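Local atomic coordinates of protein toll (Drosophila melanogaster, PDB entry 4LXR), a protein that serves as a transmembrane receptor for the activated cytokine spaetzle C-106, driving antifungal peptide expression and setting dorsal-ventral polarity in the embryo. Residues P100-I114 and L125-P139. Residues are numbered along the deposited sequence; the frame is centred on the assembly and turned at random.
Sequences PTTLIFESDNLGMNI and LKRFRFTTRRLTHIP. With NAG (2-acetamido-2-deoxy-beta-D-glucopyranose), chain I.
Arg-129 leaves its strand with CG opposite the backbone N (chi1 164°) and then bends at chi3 (75°), which swings its guanidinium beside Glu-106. Arg-129 NH1 donates to Glu-106 OE2 at 2.9 Å in a salt bridge. The oxygen is met on its anti side, and the two flat groups are turned 44° apart. Arg-129 NH1 also bonds Thr-131 OG1 at 3.2 Å, in the guanidinium plane, so this one nitrogen has two partners, one on each strand. Ile-104 CG2 lies over one face of the guanidinium, 3.3 Å from Arg-129 NH2. Arg-7 of a spaetzle C-106 chain comes close to the same guanidinium, so the nearby carboxylate probably eases the gathering of positive charge.

The opposite face of the paired strands is apolar. Phe-105 and Phe-130 lie side by side. Ile-114 CD1 sits almost over the centre of the Phe-130 ring, 3.9 Å from the centroid, in a CH-pi contact. Leu-110 CD2 meets the edge of this ring.

Beyond the strands, Asp-108 is gripped side-on by Arg-133. Arg-133 NE and NH2 both donate to Asp-108 OD2, NH2 at 2.8 Å, while OD1 takes the backbone N of Arg-133. Arg-134 NH1 reaches a lone pair of Asp-108 O at 2.9 Å. Thr-132 OG1 donates to Ser-107 O and accepts from Arg-134 N, forming an ST turn. Asn-113 carries an N-linked NAG on ND2, and Asn-113 OD1 accepts from His-137 N at 3.1 Å.

Strands 102-106 and 127-131 run parallel, their axes 4.7 Å apart at the closest, between strands 74-78 and 151-155. Spaetzle C-106 packs on the Thr-102, Ile-104 and Thr-131 face. This is the parallel strand ladder of a leucine-rich-repeat solenoid, near the N-terminal end of the Toll ectodomain, with ligand on one face and hydrophobic core on the other.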
loop_
_atom_site.group_PDB
_atom_site.type_symbol
_atom_site.label_atom_id
_atom_site.label_comp_id
_atom_site.label_asym_id
_atom_site.label_seq_id
_atom_site.Cartn_x
_atom_site.Cartn_y
_atom_site.Cartn_z
ATOM N N PRO A 100 29.086 -31.709 16.983
ATOM C CA PRO A 100 28.098 -30.952 16.218
ATOM C C PRO A 100 27.041 -31.898 15.657
ATOM O O PRO A 100 27.314 -33.077 15.493
ATOM C CB PRO A 100 28.933 -30.377 15.075
ATOM C CG PRO A 100 29.985 -31.407 14.857
ATOM C CD PRO A 100 30.352 -31.857 16.250
ATOM N N THR A 101 25.863 -31.370 15.362
ATOM C CA THR A 101 24.746 -32.123 14.806
ATOM C C THR A 101 24.709 -31.933 13.281
ATOM O O THR A 101 24.240 -32.788 12.512
ATOM C CB THR A 101 23.431 -31.581 15.439
ATOM O OG1 THR A 101 23.181 -32.264 16.671
ATOM C CG2 THR A 101 22.221 -31.747 14.518
ATOM N N THR A 102 25.214 -30.780 12.861
ATOM C CA THR A 102 25.066 -30.303 11.503
ATOM C C THR A 102 26.406 -29.762 11.043
ATOM O O THR A 102 27.036 -28.970 11.743
ATOM C CB THR A 102 24.007 -29.178 11.440
ATOM O OG1 THR A 102 22.720 -29.733 11.711
ATOM C CG2 THR A 102 23.968 -28.493 10.079
ATOM N N LEU A 103 26.850 -30.222 9.879
ATOM C CA LEU A 103 28.012 -29.640 9.209
ATOM C C LEU A 103 27.580 -29.158 7.836
ATOM O O LEU A 103 27.035 -29.939 7.036
ATOM C CB LEU A 103 29.153 -30.658 9.046
ATOM C CG LEU A 103 30.373 -30.157 8.238
ATOM C CD1 LEU A 103 31.066 -28.942 8.901
ATOM C CD2 LEU A 103 31.411 -31.296 7.967
ATOM N N ILE A 104 27.821 -27.874 7.574
ATOM C CA ILE A 104 27.594 -27.248 6.269
ATOM C C ILE A 104 28.964 -26.853 5.713
ATOM O O ILE A 104 29.793 -26.276 6.418
ATOM C CB ILE A 104 26.693 -26.017 6.419
ATOM C CG1 ILE A 104 25.266 -26.467 6.769
ATOM C CG2 ILE A 104 26.729 -25.123 5.168
ATOM C CD1 ILE A 104 24.515 -25.473 7.556
ATOM N N PHE A 105 29.237 -27.222 4.471
ATOM C CA PHE A 105 30.513 -26.886 3.852
ATOM C C PHE A 105 30.195 -26.340 2.478
ATOM O O PHE A 105 29.924 -27.096 1.543
ATOM C CB PHE A 105 31.444 -28.108 3.759
ATOM C CG PHE A 105 32.893 -27.755 3.471
ATOM C CD1 PHE A 105 33.315 -27.462 2.168
ATOM C CD2 PHE A 105 33.827 -27.726 4.495
ATOM C CE1 PHE A 105 34.638 -27.153 1.906
ATOM C CE2 PHE A 105 35.165 -27.397 4.251
ATOM C CZ PHE A 105 35.572 -27.108 2.958
ATOM N N GLU A 106 30.218 -25.014 2.375
ATOM C CA GLU A 106 29.862 -24.303 1.156
ATOM C C GLU A 106 31.071 -23.528 0.658
ATOM O O GLU A 106 31.492 -22.567 1.301
ATOM C CB GLU A 106 28.706 -23.349 1.464
ATOM C CG GLU A 106 28.262 -22.470 0.333
ATOM C CD GLU A 106 27.178 -21.502 0.793
ATOM O OE1 GLU A 106 27.510 -20.327 1.045
ATOM O OE2 GLU A 106 26.009 -21.924 0.930
ATOM N N SER A 107 31.635 -23.922 -0.483
ATOM C CA SER A 107 32.839 -23.240 -0.963
ATOM C C SER A 107 33.091 -23.351 -2.453
ATOM O O SER A 107 32.898 -24.408 -3.045
ATOM C CB SER A 107 34.083 -23.747 -0.207
ATOM O OG SER A 107 35.265 -23.221 -0.806
ATOM N N ASP A 108 33.574 -22.262 -3.043
ATOM C CA ASP A 108 34.014 -22.265 -4.433
ATOM C C ASP A 108 35.533 -22.255 -4.528
ATOM O O ASP A 108 36.113 -22.049 -5.602
ATOM C CB ASP A 108 33.416 -21.061 -5.165
ATOM C CG ASP A 108 31.897 -21.090 -5.150
ATOM O OD1 ASP A 108 31.318 -22.204 -5.143
ATOM O OD2 ASP A 108 31.280 -20.013 -5.128
ATOM N N ASN A 109 36.175 -22.466 -3.389
ATOM C CA ASN A 109 37.627 -22.579 -3.332
ATOM C C ASN A 109 37.987 -23.882 -2.632
ATOM O O ASN A 109 38.399 -23.879 -1.471
ATOM C CB ASN A 109 38.230 -21.365 -2.604
ATOM C CG ASN A 109 39.741 -21.465 -2.451
ATOM O OD1 ASN A 109 40.395 -22.219 -3.170
ATOM N ND2 ASN A 109 40.301 -20.703 -1.504
ATOM N N LEU A 110 37.824 -24.992 -3.354
ATOM C CA LEU A 110 38.019 -26.340 -2.809
ATOM C C LEU A 110 39.492 -26.768 -2.739
ATOM O O LEU A 110 39.944 -27.271 -1.713
ATOM C CB LEU A 110 37.220 -27.369 -3.620
ATOM C CG LEU A 110 35.694 -27.204 -3.662
ATOM C CD1 LEU A 110 35.044 -28.226 -4.605
ATOM C CD2 LEU A 110 35.074 -27.275 -2.255
ATOM N N GLY A 111 40.228 -26.573 -3.829
ATOM C CA GLY A 111 41.629 -26.968 -3.894
ATOM C C GLY A 111 41.808 -28.410 -4.339
ATOM O O GLY A 111 42.898 -28.787 -4.746
ATOM N N MET A 112 40.723 -29.188 -4.280
ATOM C CA MET A 112 40.706 -30.623 -4.570
ATOM C C MET A 112 39.245 -31.107 -4.578
ATOM O O MET A 112 38.321 -30.346 -4.255
ATOM C CB MET A 112 41.489 -31.393 -3.499
ATOM C CG MET A 112 40.806 -31.390 -2.117
ATOM S SD MET A 112 41.802 -32.086 -0.765
ATOM C CE MET A 112 41.767 -33.862 -1.155
ATOM N N ASN A 113 39.035 -32.361 -4.960
ATOM C CA ASN A 113 37.726 -33.023 -4.829
ATOM C C ASN A 113 37.504 -33.477 -3.384
ATOM O O ASN A 113 38.460 -33.798 -2.678
ATOM C CB ASN A 113 37.656 -34.250 -5.761
ATOM C CG ASN A 113 37.665 -33.878 -7.251
ATOM O OD1 ASN A 113 36.941 -32.976 -7.672
ATOM N ND2 ASN A 113 38.484 -34.578 -8.047
ATOM N N ILE A 114 36.253 -33.514 -2.930
ATOM C CA ILE A 114 35.961 -34.036 -1.592
ATOM C C ILE A 114 36.212 -35.551 -1.504
ATOM O O ILE A 114 36.056 -36.274 -2.490
ATOM C CB ILE A 114 34.497 -33.656 -1.138
ATOM C CG1 ILE A 114 34.338 -33.717 0.383
ATOM C CG2 ILE A 114 33.472 -34.490 -1.866
ATOM C CD1 ILE A 114 32.984 -33.151 0.890
ATOM N N LEU A 125 27.068 -37.228 12.696
ATOM C CA LEU A 125 26.265 -36.104 12.180
ATOM C C LEU A 125 24.846 -36.511 11.789
ATOM O O LEU A 125 24.626 -37.605 11.258
ATOM C CB LEU A 125 26.933 -35.442 10.963
ATOM C CG LEU A 125 28.246 -34.657 11.111
ATOM C CD1 LEU A 125 28.737 -34.302 9.730
ATOM C CD2 LEU A 125 28.088 -33.365 11.987
ATOM N N LYS A 126 23.890 -35.624 12.054
ATOM C CA LYS A 126 22.508 -35.846 11.631
ATOM C C LYS A 126 22.247 -35.118 10.334
ATOM O O LYS A 126 21.334 -35.447 9.587
ATOM C CB LYS A 126 21.513 -35.398 12.708
ATOM C CG LYS A 126 21.264 -36.461 13.772
ATOM C CD LYS A 126 21.459 -35.903 15.165
ATOM C CE LYS A 126 21.163 -36.965 16.225
ATOM N NZ LYS A 126 21.870 -36.691 17.515
ATOM N N ARG A 127 23.068 -34.124 10.053
ATOM C CA ARG A 127 22.780 -33.266 8.926
ATOM C C ARG A 127 24.072 -32.843 8.269
ATOM O O ARG A 127 24.996 -32.411 8.932
ATOM C CB ARG A 127 21.959 -32.035 9.380
ATOM C CG ARG A 127 21.595 -31.107 8.209
ATOM C CD ARG A 127 20.430 -30.140 8.492
ATOM N NE ARG A 127 19.992 -29.512 7.244
ATOM C CZ ARG A 127 18.983 -28.652 7.129
ATOM N NH1 ARG A 127 18.284 -28.291 8.204
ATOM N NH2 ARG A 127 18.679 -28.149 5.932
ATOM N N PHE A 128 24.134 -32.947 6.951
ATOM C CA PHE A 128 25.354 -32.578 6.253
ATOM C C PHE A 128 24.974 -31.912 4.959
ATOM O O PHE A 128 24.077 -32.389 4.277
ATOM C CB PHE A 128 26.226 -33.826 5.994
ATOM C CG PHE A 128 27.373 -33.590 5.049
ATOM C CD1 PHE A 128 28.458 -32.794 5.427
ATOM C CD2 PHE A 128 27.387 -34.192 3.787
ATOM C CE1 PHE A 128 29.540 -32.584 4.561
ATOM C CE2 PHE A 128 28.475 -33.999 2.902
ATOM C CZ PHE A 128 29.547 -33.185 3.283
ATOM N N ARG A 129 25.648 -30.812 4.622
ATOM C CA ARG A 129 25.435 -30.152 3.340
ATOM C C ARG A 129 26.765 -29.844 2.678
ATOM O O ARG A 129 27.666 -29.300 3.312
ATOM C CB ARG A 129 24.633 -28.849 3.485
ATOM C CG ARG A 129 24.754 -27.966 2.225
ATOM C CD ARG A 129 23.547 -27.009 2.017
ATOM N NE ARG A 129 23.553 -25.862 2.915
ATOM C CZ ARG A 129 24.224 -24.719 2.722
ATOM N NH1 ARG A 129 25.013 -24.539 1.653
ATOM N NH2 ARG A 129 24.106 -23.741 3.622
ATOM N N PHE A 130 26.881 -30.176 1.398
ATOM C CA PHE A 130 28.064 -29.824 0.631
ATOM C C PHE A 130 27.619 -29.051 -0.598
ATOM O O PHE A 130 26.778 -29.522 -1.378
ATOM C CB PHE A 130 28.829 -31.088 0.197
ATOM C CG PHE A 130 30.043 -30.803 -0.642
ATOM C CD1 PHE A 130 31.036 -29.936 -0.181
ATOM C CD2 PHE A 130 30.203 -31.406 -1.873
ATOM C CE1 PHE A 130 32.167 -29.659 -0.945
ATOM C CE2 PHE A 130 31.341 -31.143 -2.663
ATOM C CZ PHE A 130 32.325 -30.270 -2.198
ATOM N N THR A 131 28.219 -27.891 -0.810
ATOM C CA THR A 131 27.724 -26.989 -1.843
ATOM C C THR A 131 28.897 -26.315 -2.513
ATOM O O THR A 131 29.773 -25.761 -1.835
ATOM C CB THR A 131 26.801 -25.926 -1.212
ATOM O OG1 THR A 131 25.593 -26.559 -0.758
ATOM C CG2 THR A 131 26.462 -24.815 -2.206
ATOM N N THR A 132 28.929 -26.357 -3.838
ATOM C CA THR A 132 30.027 -25.734 -4.570
ATOM C C THR A 132 29.586 -25.428 -5.989
ATOM O O THR A 132 28.709 -26.099 -6.517
ATOM C CB THR A 132 31.292 -26.636 -4.618
ATOM O OG1 THR A 132 32.356 -25.933 -5.276
ATOM C CG2 THR A 132 31.023 -27.949 -5.380
ATOM N N ARG A 133 30.203 -24.421 -6.601
ATOM C CA ARG A 133 30.011 -24.138 -8.026
ATOM C C ARG A 133 31.253 -24.447 -8.867
ATOM O O ARG A 133 31.288 -24.177 -10.079
ATOM C CB ARG A 133 29.518 -22.691 -8.214
ATOM C CG ARG A 133 28.158 -22.524 -7.514
ATOM C CD ARG A 133 27.710 -21.115 -7.374
ATOM N NE ARG A 133 28.478 -20.383 -6.378
ATOM C CZ ARG A 133 28.093 -19.213 -5.884
ATOM N NH1 ARG A 133 26.953 -18.680 -6.291
ATOM N NH2 ARG A 133 28.841 -18.578 -4.995
ATOM N N ARG A 134 32.270 -25.009 -8.225
ATOM C CA ARG A 134 33.448 -25.472 -8.946
ATOM C C ARG A 134 33.092 -26.740 -9.724
ATOM O O ARG A 134 32.262 -27.525 -9.270
ATOM C CB ARG A 134 34.563 -25.823 -7.977
ATOM C CG ARG A 134 35.235 -24.655 -7.306
ATOM C CD ARG A 134 36.438 -24.149 -8.110
ATOM N NE ARG A 134 36.034 -23.518 -9.365
ATOM C CZ ARG A 134 35.427 -22.341 -9.442
ATOM N NH1 ARG A 134 35.135 -21.678 -8.327
ATOM N NH2 ARG A 134 35.085 -21.837 -10.627
ATOM N N LEU A 135 33.689 -26.924 -10.900
ATOM C CA LEU A 135 33.661 -28.236 -11.545
ATOM C C LEU A 135 34.330 -29.195 -10.565
ATOM O O LEU A 135 35.458 -28.979 -10.138
ATOM C CB LEU A 135 34.400 -28.217 -12.887
ATOM C CG LEU A 135 34.656 -29.599 -13.539
ATOM C CD1 LEU A 135 33.360 -30.347 -13.840
ATOM C CD2 LEU A 135 35.466 -29.433 -14.804
ATOM N N THR A 136 33.616 -30.236 -10.175
ATOM C CA THR A 136 34.089 -31.112 -9.122
ATOM C C THR A 136 33.467 -32.507 -9.277
ATOM O O THR A 136 32.495 -32.706 -10.029
ATOM C CB THR A 136 33.718 -30.526 -7.724
ATOM O OG1 THR A 136 34.628 -31.011 -6.737
ATOM C CG2 THR A 136 32.298 -30.896 -7.333
ATOM N N HIS A 137 34.027 -33.473 -8.565
ATOM C CA HIS A 137 33.511 -34.833 -8.619
ATOM C C HIS A 137 33.317 -35.339 -7.222
ATOM O O HIS A 137 34.249 -35.290 -6.412
ATOM C CB HIS A 137 34.482 -35.780 -9.331
ATOM C CG HIS A 137 33.982 -37.191 -9.402
ATOM N ND1 HIS A 137 34.486 -38.205 -8.612
ATOM C CD2 HIS A 137 32.997 -37.749 -10.148
ATOM C CE1 HIS A 137 33.853 -39.333 -8.888
ATOM N NE2 HIS A 137 32.943 -39.082 -9.814
ATOM N N ILE A 138 32.113 -35.807 -6.921
ATOM C CA ILE A 138 31.874 -36.432 -5.612
ATOM C C ILE A 138 32.017 -37.961 -5.711
ATOM O O ILE A 138 31.301 -38.594 -6.485
ATOM C CB ILE A 138 30.505 -36.055 -5.076
ATOM C CG1 ILE A 138 30.425 -34.519 -4.914
ATOM C CG2 ILE A 138 30.216 -36.755 -3.733
ATOM C CD1 ILE A 138 29.066 -34.079 -4.599
ATOM N N PRO A 139 32.967 -38.554 -4.955
ATOM C CA PRO A 139 33.164 -40.015 -5.038
ATOM C C PRO A 139 32.056 -40.703 -4.265
ATOM O O PRO A 139 31.652 -40.224 -3.204
ATOM C CB PRO A 139 34.508 -40.234 -4.335
ATOM C CG PRO A 139 34.592 -39.138 -3.343
ATOM C CD PRO A 139 33.906 -37.930 -4.009
HETATM C C1 NAG I . 38.034 -34.631 -9.429
HETATM C C2 NAG I . 39.242 -33.903 -10.033
HETATM C C3 NAG I . 39.239 -34.007 -11.566
HETATM C C4 NAG I . 39.006 -35.438 -12.042
HETATM C C5 NAG I . 37.787 -36.037 -11.356
HETATM C C6 NAG I . 37.561 -37.489 -11.719
HETATM C C7 NAG I . 40.209 -31.925 -8.927
HETATM C C8 NAG I . 41.383 -32.796 -8.583
HETATM N N2 NAG I . 39.230 -32.507 -9.626
HETATM O O3 NAG I . 40.485 -33.535 -12.068
HETATM O O4 NAG I . 38.784 -35.452 -13.448
HETATM O O5 NAG I . 37.972 -35.976 -9.935
HETATM O O6 NAG I . 37.803 -38.366 -10.624
HETATM O O7 NAG I . 40.151 -30.744 -8.592
HETATM O O HOH W 1 24.679 -35.243 16.101
HETATM O O HOH W 2 36.955 -30.094 -6.876
HETATM O O HOH W 3 34.247 -32.902 -4.825
#